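PDB 6UCZ: dihydropteroate synthase from Anaplasma phagocytophilum, which catalyses the condensation of 6-hydroxymethyl-dihydropterin pyrophosphate with p-aminobenzoate to form dihydropteroate, a step of folate biosynthesis. Local coordinates for residues L208-W218 with R240-P248. Sequence-based numbering, arbitrary orientation.
With PMM (pterin-6-yl-methyl-monophosphate), chain C.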
loop_
_atom_site.group_PDB
_atom_site.type_symbol
_atom_site.label_atom_id
_atom_site.label_comp_id
_atom_site.label_asym_id
_atom_site.label_seq_id
_atom_site.Cartn_x
_atom_site.Cartn_y
_atom_site.Cartn_z
ATOM N N LEU A 208 -0.017 -8.733 0.444
ATOM C CA LEU A 208 0.842 -9.803 -0.050
ATOM C C LEU A 208 2.101 -9.900 0.796
ATOM O O LEU A 208 2.684 -8.887 1.191
ATOM C CB LEU A 208 1.215 -9.564 -1.530
ATOM C CG LEU A 208 0.075 -9.435 -2.549
ATOM C CD1 LEU A 208 0.599 -9.480 -4.025
ATOM C CD2 LEU A 208 -0.914 -10.566 -2.324
ATOM N N GLY A 209 2.499 -11.128 1.120
ATOM C CA GLY A 209 3.669 -11.335 1.944
ATOM C C GLY A 209 3.457 -11.220 3.451
ATOM O O GLY A 209 4.319 -11.669 4.208
ATOM N N PHE A 210 2.390 -10.566 3.920
ATOM C CA PHE A 210 2.192 -10.378 5.367
ATOM C C PHE A 210 1.589 -11.650 5.957
ATOM O O PHE A 210 0.382 -11.889 5.899
ATOM C CB PHE A 210 1.335 -9.147 5.648
ATOM C CG PHE A 210 2.075 -7.851 5.442
ATOM C CD1 PHE A 210 2.717 -7.226 6.510
ATOM C CD2 PHE A 210 2.158 -7.270 4.178
ATOM C CE1 PHE A 210 3.418 -6.038 6.323
ATOM C CE2 PHE A 210 2.865 -6.087 3.981
ATOM C CZ PHE A 210 3.491 -5.466 5.055
ATOM N N GLY A 211 2.456 -12.506 6.481
ATOM C CA GLY A 211 2.037 -13.817 6.937
ATOM C C GLY A 211 1.584 -14.743 5.833
ATOM O O GLY A 211 0.872 -15.714 6.101
ATOM N N LYS A 212 2.017 -14.494 4.598
ATOM C CA LYS A 212 1.557 -15.235 3.432
ATOM C C LYS A 212 2.794 -15.716 2.691
ATOM O O LYS A 212 3.520 -14.910 2.099
ATOM C CB LYS A 212 0.697 -14.338 2.544
ATOM C CG LYS A 212 -0.510 -13.761 3.276
ATOM C CD LYS A 212 -1.281 -12.789 2.412
ATOM C CE LYS A 212 -2.412 -12.143 3.205
ATOM N NZ LYS A 212 -1.912 -11.132 4.177
ATOM N N LEU A 213 3.006 -17.029 2.691
ATOM C CA LEU A 213 4.135 -17.611 2.003
ATOM C C LEU A 213 4.005 -17.363 0.502
ATOM O O LEU A 213 2.909 -17.084 0.005
ATOM C CB LEU A 213 4.242 -19.097 2.326
ATOM C CG LEU A 213 4.662 -19.356 3.769
ATOM C CD1 LEU A 213 4.606 -20.836 4.084
ATOM C CD2 LEU A 213 6.053 -18.795 4.025
ATOM N N PRO A 214 5.112 -17.447 -0.236
ATOM C CA PRO A 214 5.051 -17.116 -1.679
ATOM C C PRO A 214 3.921 -17.777 -2.459
ATOM O O PRO A 214 3.226 -17.084 -3.212
ATOM C CB PRO A 214 6.430 -17.559 -2.189
ATOM C CG PRO A 214 7.335 -17.405 -1.026
ATOM C CD PRO A 214 6.486 -17.733 0.215
ATOM N N GLU A 215 3.699 -19.085 -2.286
ATOM C CA GLU A 215 2.613 -19.754 -3.003
ATOM C C GLU A 215 1.266 -19.092 -2.737
ATOM O O GLU A 215 0.442 -18.961 -3.650
ATOM C CB GLU A 215 2.552 -21.227 -2.623
ATOM C CG GLU A 215 3.805 -22.008 -2.988
ATOM C CD GLU A 215 4.898 -21.914 -1.919
ATOM O OE1 GLU A 215 5.812 -22.772 -1.943
ATOM O OE2 GLU A 215 4.844 -20.999 -1.054
ATOM N N TYR A 216 1.001 -18.708 -1.478
ATOM C CA TYR A 216 -0.277 -18.083 -1.158
ATOM C C TYR A 216 -0.372 -16.677 -1.736
ATOM O O TYR A 216 -1.448 -16.259 -2.176
ATOM C CB TYR A 216 -0.497 -18.053 0.358
ATOM C CG TYR A 216 -0.618 -19.429 0.973
ATOM C CD1 TYR A 216 -1.729 -20.233 0.732
ATOM C CD2 TYR A 216 0.377 -19.922 1.809
ATOM C CE1 TYR A 216 -1.830 -21.519 1.300
ATOM C CE2 TYR A 216 0.284 -21.184 2.379
ATOM C CZ TYR A 216 -0.819 -21.980 2.130
ATOM O OH TYR A 216 -0.894 -23.240 2.722
ATOM N N SER A 217 0.733 -15.920 -1.717
ATOM C CA SER A 217 0.714 -14.573 -2.284
ATOM C C SER A 217 0.464 -14.604 -3.784
ATOM O O SER A 217 -0.245 -13.742 -4.313
ATOM C CB SER A 217 2.020 -13.840 -1.985
ATOM O OG SER A 217 2.092 -13.494 -0.608
ATOM N N TRP A 218 1.032 -15.589 -4.492
ATOM C CA TRP A 218 0.719 -15.726 -5.914
ATOM C C TRP A 218 -0.742 -16.104 -6.120
ATOM O O TRP A 218 -1.395 -15.599 -7.042
ATOM C CB TRP A 218 1.647 -16.764 -6.580
ATOM C CG TRP A 218 2.991 -16.192 -6.849
ATOM C CD1 TRP A 218 4.136 -16.373 -6.119
ATOM C CD2 TRP A 218 3.325 -15.301 -7.909
ATOM N NE1 TRP A 218 5.160 -15.636 -6.662
ATOM C CE2 TRP A 218 4.688 -14.968 -7.763
ATOM C CE3 TRP A 218 2.598 -14.735 -8.968
ATOM C CZ2 TRP A 218 5.342 -14.106 -8.641
ATOM C CZ3 TRP A 218 3.251 -13.875 -9.839
ATOM C CH2 TRP A 218 4.606 -13.572 -9.672
ATOM N N ARG A 240 8.907 -6.166 -5.377
ATOM C CA ARG A 240 10.122 -6.713 -4.782
ATOM C C ARG A 240 9.843 -7.671 -3.621
ATOM O O ARG A 240 10.774 -8.042 -2.905
ATOM C CB ARG A 240 11.073 -5.606 -4.299
ATOM C CG ARG A 240 11.500 -4.588 -5.369
ATOM C CD ARG A 240 12.448 -3.564 -4.772
ATOM N NE ARG A 240 12.876 -2.592 -5.769
ATOM C CZ ARG A 240 13.622 -1.529 -5.504
ATOM N NH1 ARG A 240 14.024 -1.288 -4.265
ATOM N NH2 ARG A 240 13.963 -0.704 -6.481
ATOM N N LYS A 241 8.605 -8.126 -3.454
ATOM C CA LYS A 241 8.243 -8.932 -2.285
ATOM C C LYS A 241 8.843 -10.336 -2.378
ATOM O O LYS A 241 9.183 -10.835 -3.456
ATOM C CB LYS A 241 6.722 -9.005 -2.155
ATOM C CG LYS A 241 6.060 -7.650 -1.761
ATOM C CD LYS A 241 5.685 -7.674 -0.297
ATOM C CE LYS A 241 5.297 -6.314 0.308
ATOM N NZ LYS A 241 3.873 -6.048 0.138
ATOM N N SER A 242 8.981 -10.976 -1.213
ATOM C CA SER A 242 9.616 -12.284 -1.167
ATOM C C SER A 242 8.846 -13.332 -1.960
ATOM O O SER A 242 9.409 -14.392 -2.261
ATOM C CB SER A 242 9.782 -12.733 0.289
ATOM O OG SER A 242 8.522 -12.919 0.878
ATOM N N MET A 243 7.581 -13.065 -2.321
ATOM C CA MET A 243 6.868 -13.978 -3.212
ATOM C C MET A 243 7.670 -14.262 -4.488
ATOM O O MET A 243 7.553 -15.347 -5.071
ATOM C CB MET A 243 5.482 -13.424 -3.548
ATOM C CG MET A 243 5.489 -12.108 -4.372
ATOM S SD MET A 243 3.868 -11.326 -4.583
ATOM C CE MET A 243 3.054 -12.547 -5.614
ATOM N N PHE A 244 8.521 -13.328 -4.909
ATOM C CA PHE A 244 9.345 -13.573 -6.088
ATOM C C PHE A 244 10.505 -14.512 -5.810
ATOM O O PHE A 244 11.221 -14.862 -6.741
ATOM C CB PHE A 244 9.870 -12.253 -6.658
ATOM C CG PHE A 244 8.808 -11.433 -7.318
ATOM C CD1 PHE A 244 8.434 -11.684 -8.637
ATOM C CD2 PHE A 244 8.120 -10.466 -6.601
ATOM C CE1 PHE A 244 7.426 -10.931 -9.258
ATOM C CE2 PHE A 244 7.111 -9.739 -7.200
ATOM C CZ PHE A 244 6.768 -9.974 -8.545
ATOM N N SER A 245 10.729 -14.927 -4.565
ATOM C CA SER A 245 11.729 -15.960 -4.338
ATOM C C SER A 245 11.290 -17.295 -4.926
ATOM O O SER A 245 12.122 -18.193 -5.095
ATOM C CB SER A 245 12.005 -16.123 -2.846
ATOM O OG SER A 245 10.896 -16.753 -2.237
ATOM N N LEU A 246 9.997 -17.440 -5.222
ATOM C CA LEU A 246 9.461 -18.688 -5.757
ATOM C C LEU A 246 9.864 -18.881 -7.220
ATOM O O LEU A 246 10.235 -19.990 -7.632
ATOM C CB LEU A 246 7.940 -18.676 -5.602
ATOM C CG LEU A 246 7.193 -19.972 -5.860
ATOM C CD1 LEU A 246 7.645 -21.018 -4.850
ATOM C CD2 LEU A 246 5.695 -19.712 -5.783
ATOM N N ILE A 247 9.745 -17.830 -8.027
ATOM C CA ILE A 247 10.543 -17.694 -9.241
ATOM C C ILE A 247 11.931 -17.361 -8.748
ATOM O O ILE A 247 12.169 -16.187 -8.453
ATOM C CB ILE A 247 10.124 -16.527 -10.155
ATOM C CG1 ILE A 247 8.640 -16.195 -10.060
ATOM C CG2 ILE A 247 10.607 -16.805 -11.592
ATOM C CD1 ILE A 247 7.831 -16.989 -11.010
ATOM N N PRO A 248 12.865 -18.277 -8.689
ATOM C CA PRO A 248 14.194 -17.895 -8.190
ATOM C C PRO A 248 14.651 -16.570 -8.813
ATOM O O PRO A 248 15.297 -16.538 -9.860
ATOM C CB PRO A 248 15.076 -19.089 -8.585
ATOM C CG PRO A 248 14.379 -19.699 -9.761
ATOM C CD PRO A 248 12.899 -19.443 -9.584
HETATM N N5 PMM C . 3.779 -3.422 1.941
HETATM C C6 PMM C . 4.675 -2.812 2.725
HETATM C C7 PMM C . 4.380 -1.612 3.345
HETATM N N8 PMM C . 3.207 -0.978 3.236
HETATM N N1 PMM C . 1.117 -0.928 2.324
HETATM C C2 PMM C . 0.179 -1.488 1.569
HETATM N N2 PMM C . -1.014 -0.895 1.443
HETATM N N3 PMM C . 0.359 -2.673 0.909
HETATM C C4 PMM C . 1.505 -3.433 0.948
HETATM O O4 PMM C . 1.582 -4.504 0.348
HETATM C C4A PMM C . 2.577 -2.846 1.781
HETATM C C8A PMM C . 2.317 -1.595 2.450
HETATM C C9 PMM C . 5.979 -3.541 2.926
HETATM O O10 PMM C . 6.744 -3.492 1.704
HETATM P PA PMM C . 8.079 -2.589 1.552
HETATM O O1P PMM C . 8.670 -3.015 0.198
HETATM O O2P PMM C . 9.060 -3.036 2.626
HETATM O O3P PMM C . 7.732 -1.139 1.627
#
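M243 meets W218 twice, once through its methyl and once through its backbone carbonyl. Followed outward, M243 CB lies 3.8 Å from S217 CB, in the first turn of helix 214-222. Because CG sits between the backbone N and the carbonyl carbon (chi1 65°), the chain runs past S217, and SD comes 3.8 Å from L208 CD1. A bend at chi3 then swings CE back over the indole, 3.6 Å from the centroid of the W218 five-membered ring and 12° off its normal: a CH-pi contact, with SD farther out above the same face, a distant Met-aromatic contact. At the ring's edge, W218 NE1 donates to M243 O at 2.9 Å. That oxygen lies in the indole plane, yet the donor stands above the carbonyl plane, opposite the backbone N-H of L246, so two donors grip one acceptor from its two faces. The six-membered ring of W218 also turns its edge to the face of F244, the planes at 79°, while P214 CB packs 3.7 Å from M243 CA. On the helix 255-267 side, L261 touches both W218 and M243.

Toward the pocket, K241 NZ donates hydrogen bonds to L208 O at 3.3 Å, PMM N5 at 3.2 Å and the carbonyl oxygen of G237, and comes within 2.8 Å of PMM O4; F210 brings its ring edge to the same N5. These segments follow strands 202-205 and 235-236 of the parallel TIM barrel characteristic of dihydropteroate synthases. Two backbone carbonyls and pterin N5, with O4 close by, probably orient the ammonium group, while apolar and aromatic contacts and the indole N-H bond tie helix 214-222 to 240-248, consistent with a shared pterin-site wall.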